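Pullulanase C protein (Klebsiella pneumoniae subsp. pneumoniae NTUH-K2044, PDB 5HJ1) is the inner-membrane GspC-type component of the type II secretion system, whose PDZ domain probably mediates protein contacts during pullulanase export and here binds a fatty acid. Local coordinates at residues T86-E90 with G91-D95. Residues are numbered along the deposited sequence; the frame is centred on the assembly and turned at random.
Sequences TVERE and GQRHD
Arg89 and His94 meet on one face of a beta hairpin with a two-residue loop, where the arginine runs across the imidazole at about a right angle. Arg89 CD lies 4.1 Å from the ring centroid and 28° off the ring normal, which defines a CH-pi contact over the face. The bend at chi3 turns the guanidinium so that NH1 lies above the rim of the ring, 3.7 Å from His94 ND1. The two planes are 33° apart, while Asp54, by a salt bridge to NE, and the Gly49 carbonyl, bonded to NH2, fix the guanidinium's rotation. A water joins His94 NE2 to Arg89 O. On the other face, in the conformer given for Arg93, Glu88 OE2 makes a salt bridge with Arg93 NH1 at 2.9 Å; a second modelled position means the pairing may not be constant. Carboxylate and guanidinium planes stand 51° apart, so the pairing is oblique rather than coplanar. Thr86 OG1 donates to the syn side of Asp95 OD1 at 2.6 Å, tilted out of the carboxylate plane. Paired backbone bonds at Val87-His94 and Arg89-Gln92 fix the antiparallel register, and a type I' turn from Arg89 to Gln92 closes it, Glu90 and Gly91 both at positive phi. This hairpin tip joins strands 82-89 and 92-99 of the PDZ domain; strand 54-59 flanks 82-89 on its other edge, bonding to the backbone of Thr86 and Glu88.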
ATOM      1  N   THR A  86       3.206  -5.714   2.005  1.00 17.71           N
ATOM      2  CA  THR A  86       2.594  -6.844   2.646  1.00 18.32           C
ATOM      3  C   THR A  86       1.079  -6.593   2.700  1.00 17.77           C
ATOM      4  O   THR A  86       0.677  -5.560   3.227  1.00 17.58           O
ATOM      5  CB  THR A  86       3.118  -7.076   4.048  1.00 21.40           C
ATOM      6  OG1 THR A  86       4.538  -7.220   4.006  1.00 24.70           O
ATOM      7  CG2 THR A  86       2.527  -8.312   4.651  1.00 22.78           C
ATOM      8  N   VAL A  87       0.319  -7.530   2.155  1.00 17.16           N
ATOM      9  CA  VAL A  87      -1.134  -7.455   2.207  1.00 17.40           C
ATOM     10  C   VAL A  87      -1.719  -8.646   2.957  1.00 18.35           C
ATOM     11  O   VAL A  87      -1.083  -9.710   3.000  1.00 22.38           O
ATOM     12  CB  VAL A  87      -1.759  -7.380   0.775  1.00 16.86           C
ATOM     13  CG1 VAL A  87      -1.288  -6.134   0.039  1.00 15.96           C
ATOM     14  CG2 VAL A  87      -1.484  -8.611  -0.016  1.00 18.24           C
ATOM     15  N   GLU A  88      -2.886  -8.450   3.558  1.00 19.71           N
ATOM     16  CA  GLU A  88      -3.649  -9.545   4.161  1.00 23.88           C
ATOM     17  C   GLU A  88      -4.809  -9.788   3.153  1.00 23.84           C
ATOM     18  O   GLU A  88      -5.523  -8.825   2.640  1.00 24.63           O
ATOM     19  CB  GLU A  88      -4.132  -9.075   5.522  1.00 28.69           C
ATOM     20  CG  GLU A  88      -4.230 -10.161   6.567  1.00 39.21           C
ATOM     21  CD  GLU A  88      -4.462  -9.554   7.940  1.00 43.22           C
ATOM     22  OE1 GLU A  88      -5.517  -8.912   8.109  1.00 48.68           O
ATOM     23  OE2 GLU A  88      -3.575  -9.683   8.819  1.00 45.91           O
ATOM     24  N   ARG A  89      -4.991 -11.053   2.819  1.00 29.17           N
ATOM     25  CA  ARG A  89      -5.971 -11.445   1.817  1.00 31.20           C
ATOM     26  C   ARG A  89      -6.635 -12.738   2.360  1.00 35.02           C
ATOM     27  O   ARG A  89      -5.942 -13.718   2.561  1.00 38.55           O
ATOM     28  CB  ARG A  89      -5.155 -11.649   0.515  1.00 27.79           C
ATOM     29  CG  ARG A  89      -5.915 -12.245  -0.650  1.00 30.78           C
ATOM     30  CD  ARG A  89      -4.889 -12.533  -1.695  1.00 27.59           C
ATOM     31  NE  ARG A  89      -4.191 -11.339  -2.169  1.00 23.70           N
ATOM     32  CZ  ARG A  89      -3.169 -11.365  -3.020  1.00 21.75           C
ATOM     33  NH1 ARG A  89      -2.668 -12.537  -3.449  1.00 24.06           N
ATOM     34  NH2 ARG A  89      -2.643 -10.251  -3.451  1.00 18.73           N
ATOM     35  N   GLU A  90      -7.965 -12.713   2.556  1.00 39.37           N
ATOM     36  CA  GLU A  90      -8.720 -13.821   3.219  1.00 47.21           C
ATOM     37  C   GLU A  90      -7.928 -14.490   4.359  1.00 47.89           C
ATOM     38  O   GLU A  90      -7.695 -15.700   4.346  1.00 48.17           O
ATOM     39  CB  GLU A  90      -9.388 -14.844   2.275  1.00 53.88           C
ATOM     40  CG  GLU A  90      -8.620 -15.327   1.054  1.00 58.08           C
ATOM     41  CD  GLU A  90      -8.915 -14.518  -0.205  1.00 62.26           C
ATOM     42  OE1 GLU A  90      -8.140 -14.650  -1.193  1.00 67.21           O
ATOM     43  OE2 GLU A  90      -9.926 -13.776  -0.222  1.00 59.92           O
ATOM     44  N   GLY A  91      -7.473 -13.670   5.304  1.00 46.76           N
ATOM     45  CA  GLY A  91      -6.726 -14.143   6.489  1.00 47.75           C
ATOM     46  C   GLY A  91      -5.219 -14.331   6.392  1.00 49.62           C
ATOM     47  O   GLY A  91      -4.530 -14.314   7.426  1.00 51.60           O
ATOM     48  N   GLN A  92      -4.691 -14.486   5.165  1.00 44.72           N
ATOM     49  CA  GLN A  92      -3.247 -14.736   4.953  1.00 41.87           C
ATOM     50  C   GLN A  92      -2.448 -13.520   4.494  1.00 32.59           C
ATOM     51  O   GLN A  92      -3.021 -12.635   3.844  1.00 32.66           O
ATOM     52  CB  GLN A  92      -3.030 -15.881   3.932  1.00 47.20           C
ATOM     53  CG  GLN A  92      -2.648 -17.264   4.477  1.00 57.57           C
ATOM     54  CD  GLN A  92      -1.141 -17.375   4.727  1.00 60.66           C
ATOM     55  OE1 GLN A  92      -0.469 -18.283   4.207  1.00 62.59           O
ATOM     56  NE2 GLN A  92      -0.586 -16.395   5.443  1.00 58.90           N
ATOM     57  N   ARG A  93      -1.194 -13.458   4.905  0.50 31.62           N
ATOM     58  CA  ARG A  93      -0.307 -12.415   4.441  0.50 29.39           C
ATOM     59  C   ARG A  93       0.377 -12.871   3.159  0.50 27.07           C
ATOM     60  O   ARG A  93       0.656 -14.065   2.904  0.50 27.71           O
ATOM     61  CB  ARG A  93       0.753 -12.051   5.468  0.50 32.06           C
ATOM     62  CG  ARG A  93       0.274 -11.168   6.628  0.50 34.55           C
ATOM     63  CD  ARG A  93       1.348 -11.130   7.694  0.50 38.60           C
ATOM     64  NE  ARG A  93       1.233 -10.123   8.764  0.50 41.32           N
ATOM     65  CZ  ARG A  93       0.207  -9.972   9.597  0.50 42.55           C
ATOM     66  NH1 ARG A  93      -0.935 -10.629   9.416  0.50 42.18           N
ATOM     67  NH2 ARG A  93       0.282  -9.052  10.549  0.50 46.20           N
ATOM     68  N   HIS A  94       0.645 -11.879   2.332  1.00 24.33           N
ATOM     69  CA  HIS A  94       1.333 -12.061   1.063  1.00 22.50           C
ATOM     70  C   HIS A  94       2.225 -10.865   0.821  1.00 20.90           C
ATOM     71  O   HIS A  94       1.776  -9.713   0.979  1.00 19.36           O
ATOM     72  CB  HIS A  94       0.381 -12.157  -0.122  1.00 23.76           C
ATOM     73  CG  HIS A  94      -0.604 -13.290  -0.107  1.00 27.76           C
ATOM     74  ND1 HIS A  94      -0.552 -14.318  -1.039  1.00 34.13           N
ATOM     75  CD2 HIS A  94      -1.747 -13.473   0.581  1.00 31.48           C
ATOM     76  CE1 HIS A  94      -1.590 -15.114  -0.876  1.00 34.23           C
ATOM     77  NE2 HIS A  94      -2.316 -14.647   0.123  1.00 35.84           N
ATOM     78  N   ASP A  95       3.428 -11.034   0.344  1.00 20.38           N
ATOM     79  CA  ASP A  95       4.362  -9.970  -0.018  1.00 19.67           C
ATOM     80  C   ASP A  95       4.415  -9.839  -1.519  1.00 18.71           C
ATOM     81  O   ASP A  95       4.610 -10.864  -2.236  1.00 21.68           O
ATOM     82  CB  ASP A  95       5.804 -10.198   0.484  1.00 22.37           C
ATOM     83  CG  ASP A  95       6.037  -9.822   1.930  1.00 25.71           C
ATOM     84  OD1 ASP A  95       5.186  -9.314   2.664  1.00 26.38           O
ATOM     85  OD2 ASP A  95       7.181 -10.109   2.392  1.00 35.60           O
TER
HETATM   86  O   HOH W   1      -4.998 -15.634   0.176  1.00 44.78           O